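Local atomic coordinates of ochratoxinase (Aspergillus niger, PDB entry 4C65), a protein that hydrolyses the mycotoxin ochratoxin A to ochratoxin alpha and L-phenylalanine, acting as a zinc-dependent carboxypeptidase of the amidohydrolase superfamily. Residues Gly386-Pro398 with Pro408-Leu420. Numbering follows the deposited sequence.
Sequences GYEADVIALEENP and PKAVTHVWKGGKL
Strands 391-394 and 411-416 run antiparallel, at 173° with axes 4.7 Å apart, and meet in a ladder broken by a classic beta bulge, where Thr412 and His413 both face Ala393. The evidence is in the bonds: Ala393 N donates to His413 O, whereas Ala393 O accepts from Thr412 N. Beyond the bulge, Leu394 pairs with Val411, and Glu395 N reaches Ala410 O. At the other end, a type I' turn from Lys416 to Lys419, linking strand 411-416 to strand 419-422 as a tight hairpin, presents two amides: Gly418 N bonds Ala389 O at 2.9 Å, and Gly417 N meets Asp390 OD1 at 2.8 Å, nearly along the C-O axis. The Asp390 carboxylate arrives there with CG beside its own backbone N (chi1 -69°).

Strand 391-394 also pairs with strand 60-67, which places the antiparallel pair in the mixed sheet of this two-domain amidohydrolase. On one face, Ile392 CG2 packs against Val414 CG2 at 4.0 Å, the two side chains lying side by side. On the other, the CB atoms of Ala393 and His413 are 3.6 Å apart, and the six-membered ring of the Trp415 indole passes at an angle by Val391, with Trp415 CE3 4.1 Å from Val391 CB. His56 meets both the His413 ring and, edge-to-face, the indole. Thr412 OG1 hydrogen-bonds His413 ND1 in the imidazole plane, at 2.7 Å, tying together the bulge's two side chains. Val391 O, besides accepting from Trp415 N, lies in plane at the indole edge, 3.4 Å from Trp415 CE3.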
ATOM      1  N   GLY A 386      54.607   2.850  10.436  1.00 25.20           N
ATOM      2  CA  GLY A 386      53.584   3.475   9.603  1.00 24.37           C
ATOM      3  C   GLY A 386      52.232   2.766   9.599  1.00 22.76           C
ATOM      4  O   GLY A 386      51.266   3.309   9.103  1.00 21.99           O
ATOM      5  N   TYR A 387      52.168   1.569  10.167  1.00 21.99           N
ATOM      6  CA  TYR A 387      50.926   0.823  10.271  1.00 20.68           C
ATOM      7  C   TYR A 387      50.169   1.202  11.518  1.00 20.84           C
ATOM      8  O   TYR A 387      50.729   1.764  12.467  1.00 21.35           O
ATOM      9  CB  TYR A 387      51.198  -0.678  10.274  1.00 20.10           C
ATOM     10  CG  TYR A 387      51.479  -1.226   8.903  1.00 19.96           C
ATOM     11  CD1 TYR A 387      52.491  -0.683   8.103  1.00 21.09           C
ATOM     12  CD2 TYR A 387      50.769  -2.304   8.415  1.00 19.09           C
ATOM     13  CE1 TYR A 387      52.759  -1.187   6.849  1.00 21.40           C
ATOM     14  CE2 TYR A 387      51.041  -2.820   7.169  1.00 19.62           C
ATOM     15  CZ  TYR A 387      52.028  -2.255   6.398  1.00 20.65           C
ATOM     16  OH  TYR A 387      52.277  -2.767   5.173  1.00 21.68           O
ATOM     17  N   GLU A 388      48.875   0.890  11.525  1.00 20.76           N
ATOM     18  CA  GLU A 388      48.005   1.265  12.640  1.00 20.95           C
ATOM     19  C   GLU A 388      48.389   0.495  13.900  1.00 20.07           C
ATOM     20  O   GLU A 388      48.716  -0.685  13.844  1.00 20.03           O
ATOM     21  CB  GLU A 388      46.535   1.010  12.319  1.00 21.63           C
ATOM     22  CG  GLU A 388      46.005   1.833  11.174  1.00 23.75           C
ATOM     23  CD  GLU A 388      44.574   2.298  11.351  1.00 26.43           C
ATOM     24  OE1 GLU A 388      43.684   1.556  11.885  1.00 28.18           O
ATOM     25  OE2 GLU A 388      44.338   3.451  10.944  1.00 30.00           O
ATOM     26  N   ALA A 389      48.333   1.178  15.037  1.00 19.60           N
ATOM     27  CA  ALA A 389      48.746   0.611  16.324  1.00 19.14           C
ATOM     28  C   ALA A 389      47.657  -0.259  16.923  1.00 17.71           C
ATOM     29  O   ALA A 389      47.082   0.069  17.947  1.00 17.48           O
ATOM     30  CB  ALA A 389      49.151   1.726  17.280  1.00 19.93           C
ATOM     31  N   ASP A 390      47.381  -1.369  16.242  1.00 16.70           N
ATOM     32  CA  ASP A 390      46.516  -2.444  16.744  1.00 15.74           C
ATOM     33  C   ASP A 390      47.460  -3.584  17.165  1.00 16.07           C
ATOM     34  O   ASP A 390      48.046  -4.269  16.311  1.00 15.84           O
ATOM     35  CB  ASP A 390      45.566  -2.932  15.659  1.00 14.77           C
ATOM     36  CG  ASP A 390      44.514  -1.913  15.288  1.00 14.40           C
ATOM     37  OD1 ASP A 390      44.610  -0.750  15.759  1.00 15.09           O
ATOM     38  OD2 ASP A 390      43.566  -2.278  14.574  1.00 13.27           O
ATOM     39  N   VAL A 391      47.677  -3.714  18.475  1.00 16.50           N
ATOM     40  CA  VAL A 391      48.813  -4.474  18.994  1.00 17.05           C
ATOM     41  C   VAL A 391      48.337  -5.211  20.207  1.00 17.35           C
ATOM     42  O   VAL A 391      47.623  -4.641  21.039  1.00 17.45           O
ATOM     43  CB  VAL A 391      49.997  -3.535  19.375  1.00 17.89           C
ATOM     44  CG1 VAL A 391      51.202  -4.332  19.861  1.00 18.71           C
ATOM     45  CG2 VAL A 391      50.399  -2.656  18.204  1.00 17.79           C
ATOM     46  N   ILE A 392      48.709  -6.478  20.318  1.00 17.66           N
ATOM     47  CA  ILE A 392      48.378  -7.231  21.522  1.00 18.22           C
ATOM     48  C   ILE A 392      49.610  -7.887  22.139  1.00 19.44           C
ATOM     49  O   ILE A 392      50.564  -8.248  21.434  1.00 19.17           O
ATOM     50  CB  ILE A 392      47.269  -8.274  21.272  1.00 17.61           C
ATOM     51  CG1 ILE A 392      47.697  -9.334  20.246  1.00 17.63           C
ATOM     52  CG2 ILE A 392      46.001  -7.577  20.819  1.00 16.80           C
ATOM     53  CD1 ILE A 392      46.758 -10.526  20.150  1.00 17.36           C
ATOM     54  N   ALA A 393      49.565  -8.034  23.455  1.00 20.62           N
ATOM     55  CA  ALA A 393      50.625  -8.705  24.182  1.00 22.47           C
ATOM     56  C   ALA A 393      50.104  -9.991  24.765  1.00 23.52           C
ATOM     57  O   ALA A 393      48.966 -10.060  25.229  1.00 22.82           O
ATOM     58  CB  ALA A 393      51.180  -7.820  25.281  1.00 23.16           C
ATOM     59  N   LEU A 394      50.969 -10.994  24.763  1.00 25.59           N
ATOM     60  CA  LEU A 394      50.646 -12.299  25.310  1.00 27.51           C
ATOM     61  C   LEU A 394      51.627 -12.708  26.373  1.00 30.36           C
ATOM     62  O   LEU A 394      52.789 -12.280  26.367  1.00 31.25           O
ATOM     63  CB  LEU A 394      50.673 -13.349  24.200  1.00 27.33           C
ATOM     64  CG  LEU A 394      49.419 -13.498  23.351  1.00 26.28           C
ATOM     65  CD1 LEU A 394      49.440 -12.518  22.225  1.00 25.23           C
ATOM     66  CD2 LEU A 394      49.269 -14.897  22.786  1.00 27.06           C
ATOM     67  N   GLU A 395      51.159 -13.551  27.284  1.00 32.98           N
ATOM     68  CA  GLU A 395      51.993 -14.087  28.346  1.00 36.36           C
ATOM     69  C   GLU A 395      52.852 -15.251  27.853  1.00 36.92           C
ATOM     70  O   GLU A 395      53.924 -15.460  28.375  1.00 38.55           O
ATOM     71  CB  GLU A 395      51.118 -14.558  29.486  1.00 39.07           C
ATOM     72  CG  GLU A 395      51.649 -14.327  30.900  1.00 43.23           C
ATOM     73  CD  GLU A 395      50.559 -14.508  31.984  1.00 45.77           C
ATOM     74  OE1 GLU A 395      49.346 -14.540  31.622  1.00 45.56           O
ATOM     75  OE2 GLU A 395      50.899 -14.636  33.203  1.00 48.63           O
ATOM     76  N   GLU A 396      52.383 -15.996  26.852  1.00 36.28           N
ATOM     77  CA  GLU A 396      53.128 -17.153  26.326  1.00 36.65           C
ATOM     78  C   GLU A 396      53.266 -17.108  24.820  1.00 33.41           C
ATOM     79  O   GLU A 396      52.545 -16.402  24.135  1.00 31.04           O
ATOM     80  CB  GLU A 396      52.489 -18.485  26.721  1.00 40.15           C
ATOM     81  CG  GLU A 396      52.840 -18.907  28.173  1.00 45.75           C
ATOM     82  CD  GLU A 396      51.701 -18.935  29.172  1.00 48.97           C
ATOM     83  OE1 GLU A 396      50.506 -18.907  28.772  1.00 51.28           O
ATOM     84  OE2 GLU A 396      52.033 -19.054  30.387  1.00 52.16           O
ATOM     85  N   ASN A 397      54.220 -17.882  24.325  1.00 32.64           N
ATOM     86  CA  ASN A 397      54.583 -17.906  22.915  1.00 31.07           C
ATOM     87  C   ASN A 397      53.624 -18.791  22.116  1.00 30.03           C
ATOM     88  O   ASN A 397      53.656 -20.009  22.249  1.00 30.11           O
ATOM     89  CB  ASN A 397      56.015 -18.412  22.765  1.00 32.25           C
ATOM     90  CG  ASN A 397      56.476 -18.450  21.334  1.00 31.93           C
ATOM     91  OD1 ASN A 397      55.781 -18.008  20.418  1.00 30.66           O
ATOM     92  ND2 ASN A 397      57.628 -19.033  21.120  1.00 33.31           N
ATOM     93  N   PRO A 398      52.767 -18.168  21.288  1.00 28.42           N
ATOM     94  CA  PRO A 398      51.788 -18.926  20.544  1.00 27.78           C
ATOM     95  C   PRO A 398      52.403 -19.841  19.481  1.00 28.45           C
ATOM     96  O   PRO A 398      51.751 -20.778  19.049  1.00 28.32           O
ATOM     97  CB  PRO A 398      50.921 -17.840  19.918  1.00 26.31           C
ATOM     98  CG  PRO A 398      51.841 -16.686  19.749  1.00 26.01           C
ATOM     99  CD  PRO A 398      52.747 -16.733  20.935  1.00 27.35           C
ATOM    100  N   PRO A 408      41.705 -16.175  27.166  1.00 41.22           N
ATOM    101  CA  PRO A 408      41.738 -14.688  27.128  1.00 40.34           C
ATOM    102  C   PRO A 408      42.678 -14.024  28.158  1.00 39.68           C
ATOM    103  O   PRO A 408      43.204 -12.950  27.873  1.00 37.63           O
ATOM    104  CB  PRO A 408      40.288 -14.268  27.426  1.00 42.07           C
ATOM    105  CG  PRO A 408      39.440 -15.483  27.288  1.00 42.53           C
ATOM    106  CD  PRO A 408      40.335 -16.694  27.378  1.00 42.74           C
ATOM    107  N   LYS A 409      42.887 -14.668  29.315  1.00 40.24           N
ATOM    108  CA  LYS A 409      43.847 -14.198  30.315  1.00 40.63           C
ATOM    109  C   LYS A 409      45.263 -14.120  29.738  1.00 37.51           C
ATOM    110  O   LYS A 409      46.062 -13.313  30.175  1.00 36.66           O
ATOM    111  CB  LYS A 409      43.912 -15.112  31.539  1.00 45.17           C
ATOM    112  CG  LYS A 409      42.910 -14.997  32.686  1.00 49.95           C
ATOM    113  CD  LYS A 409      43.611 -15.420  33.975  1.00 56.04           C
ATOM    114  CE  LYS A 409      42.703 -15.358  35.227  1.00 60.25           C
ATOM    115  NZ  LYS A 409      41.614 -16.346  35.147  1.00 62.03           N
ATOM    116  N   ALA A 410      45.573 -14.977  28.767  1.00 34.53           N
ATOM    117  CA  ALA A 410      46.880 -14.970  28.108  1.00 32.49           C
ATOM    118  C   ALA A 410      47.127 -13.748  27.236  1.00 29.30           C
ATOM    119  O   ALA A 410      48.272 -13.497  26.865  1.00 29.46           O
ATOM    120  CB  ALA A 410      47.065 -16.239  27.269  1.00 32.86           C
ATOM    121  N   VAL A 411      46.068 -13.051  26.848  1.00 26.06           N
ATOM    122  CA  VAL A 411      46.188 -11.754  26.203  1.00 23.95           C
ATOM    123  C   VAL A 411      46.175 -10.674  27.281  1.00 23.21           C
ATOM    124  O   VAL A 411      45.131 -10.329  27.806  1.00 22.98           O
ATOM    125  CB  VAL A 411      45.033 -11.514  25.212  1.00 22.74           C
ATOM    126  CG1 VAL A 411      45.184 -10.175  24.513  1.00 22.00           C
ATOM    127  CG2 VAL A 411      44.978 -12.640  24.195  1.00 22.62           C
ATOM    128  N   THR A 412      47.335 -10.122  27.602  1.00 22.86           N
ATOM    129  CA  THR A 412      47.450  -9.229  28.757  1.00 22.89           C
ATOM    130  C   THR A 412      47.218  -7.783  28.399  1.00 21.89           C
ATOM    131  O   THR A 412      46.791  -7.009  29.254  1.00 22.09           O
ATOM    132  CB  THR A 412      48.837  -9.331  29.419  1.00 23.79           C
ATOM    133  OG1 THR A 412      49.854  -9.015  28.460  1.00 23.23           O
ATOM    134  CG2 THR A 412      49.065 -10.715  29.944  1.00 24.73           C
ATOM    135  N   HIS A 413      47.568  -7.406  27.163  1.00 20.77           N
ATOM    136  CA  HIS A 413      47.496  -6.010  26.723  1.00 20.10           C
ATOM    137  C   HIS A 413      46.835  -5.950  25.379  1.00 18.69           C
ATOM    138  O   HIS A 413      47.178  -6.736  24.489  1.00 18.61           O
ATOM    139  CB  HIS A 413      48.878  -5.378  26.569  1.00 20.62           C
ATOM    140  CG  HIS A 413      49.632  -5.232  27.846  1.00 21.86           C
ATOM    141  ND1 HIS A 413      50.182  -6.303  28.513  1.00 22.71           N
ATOM    142  CD2 HIS A 413      49.954  -4.132  28.564  1.00 22.55           C
ATOM    143  CE1 HIS A 413      50.795  -5.869  29.600  1.00 23.96           C
ATOM    144  NE2 HIS A 413      50.666  -4.557  29.654  1.00 23.89           N
ATOM    145  N   VAL A 414      45.920  -5.002  25.209  1.00 17.88           N
ATOM    146  CA  VAL A 414      45.289  -4.760  23.908  1.00 16.85           C
ATOM    147  C   VAL A 414      45.279  -3.267  23.560  1.00 16.69           C
ATOM    148  O   VAL A 414      44.638  -2.474  24.232  1.00 16.99           O
ATOM    149  CB  VAL A 414      43.855  -5.321  23.855  1.00 16.28           C
ATOM    150  CG1 VAL A 414      43.220  -5.062  22.487  1.00 15.21           C
ATOM    151  CG2 VAL A 414      43.861  -6.814  24.162  1.00 16.57           C
ATOM    152  N   TRP A 415      46.013  -2.912  22.506  1.00 16.56           N
ATOM    153  CA  TRP A 415      45.977  -1.591  21.907  1.00 16.53           C
ATOM    154  C   TRP A 415      45.176  -1.630  20.596  1.00 15.68           C
ATOM    155  O   TRP A 415      45.404  -2.492  19.749  1.00 15.10           O
ATOM    156  CB  TRP A 415      47.386  -1.101  21.557  1.00 17.16           C
ATOM    157  CG  TRP A 415      48.216  -0.705  22.706  1.00 18.17           C
ATOM    158  CD1 TRP A 415      48.271   0.528  23.293  1.00 18.88           C
ATOM    159  CD2 TRP A 415      49.108  -1.541  23.433  1.00 18.79           C
ATOM    160  NE1 TRP A 415      49.165   0.513  24.328  1.00 19.95           N
ATOM    161  CE2 TRP A 415      49.697  -0.746  24.432  1.00 20.01           C
ATOM    162  CE3 TRP A 415      49.463  -2.885  23.344  1.00 18.64           C
ATOM    163  CZ2 TRP A 415      50.624  -1.258  25.341  1.00 20.94           C
ATOM    164  CZ3 TRP A 415      50.379  -3.388  24.233  1.00 19.66           C
ATOM    165  CH2 TRP A 415      50.947  -2.583  25.223  1.00 20.82           C
ATOM    166  N   LYS A 416      44.232  -0.701  20.460  1.00 15.77           N
ATOM    167  CA  LYS A 416      43.520  -0.473  19.201  1.00 15.22           C
ATOM    168  C   LYS A 416      43.657   0.995  18.852  1.00 15.54           C
ATOM    169  O   LYS A 416      43.260   1.864  19.626  1.00 15.71           O
ATOM    170  CB  LYS A 416      42.048  -0.838  19.327  1.00 14.88           C
ATOM    171  CG  LYS A 416      41.327  -0.767  17.987  1.00 14.48           C
ATOM    172  CD  LYS A 416      39.820  -0.955  18.086  1.00 14.38           C
ATOM    173  CE  LYS A 416      39.053   0.317  18.415  1.00 14.62           C
ATOM    174  NZ  LYS A 416      37.685   0.218  17.870  1.00 14.04           N
ATOM    175  N   GLY A 417      44.229   1.267  17.682  1.00 15.73           N
ATOM    176  CA  GLY A 417      44.490   2.644  17.265  1.00 16.48           C
ATOM    177  C   GLY A 417      45.358   3.398  18.251  1.00 17.68           C
ATOM    178  O   GLY A 417      45.176   4.593  18.454  1.00 18.35           O
ATOM    179  N   GLY A 418      46.294   2.684  18.882  1.00 18.06           N
ATOM    180  CA  GLY A 418      47.188   3.277  19.874  1.00 18.97           C
ATOM    181  C   GLY A 418      46.608   3.452  21.269  1.00 19.36           C
ATOM    182  O   GLY A 418      47.310   3.811  22.190  1.00 20.40           O
ATOM    183  N   LYS A 419      45.328   3.158  21.429  1.00 19.07           N
ATOM    184  CA  LYS A 419      44.647   3.280  22.710  1.00 19.61           C
ATOM    185  C   LYS A 419      44.574   1.933  23.420  1.00 18.98           C
ATOM    186  O   LYS A 419      44.241   0.919  22.823  1.00 18.16           O
ATOM    187  CB  LYS A 419      43.241   3.838  22.490  1.00 19.78           C
ATOM    188  CG  LYS A 419      42.510   4.067  23.788  1.00 21.04           C
ATOM    189  CD  LYS A 419      41.222   4.854  23.646  1.00 21.69           C
ATOM    190  CE  LYS A 419      40.481   4.779  24.976  1.00 22.68           C
ATOM    191  NZ  LYS A 419      39.143   5.414  24.895  1.00 23.11           N
ATOM    192  N   LEU A 420      44.876   1.933  24.704  1.00 19.61           N
ATOM    193  CA  LEU A 420      44.926   0.707  25.475  1.00 19.62           C
ATOM    194  C   LEU A 420      43.526   0.388  25.994  1.00 19.33           C
ATOM    195  O   LEU A 420      42.974   1.131  26.803  1.00 19.69           O
ATOM    196  CB  LEU A 420      45.903   0.887  26.632  1.00 20.72           C
ATOM    197  CG  LEU A 420      46.506  -0.300  27.373  1.00 21.22           C
ATOM    198  CD1 LEU A 420      47.120  -1.315  26.440  1.00 20.77           C
ATOM    199  CD2 LEU A 420      47.548   0.161  28.386  1.00 22.59           C
TER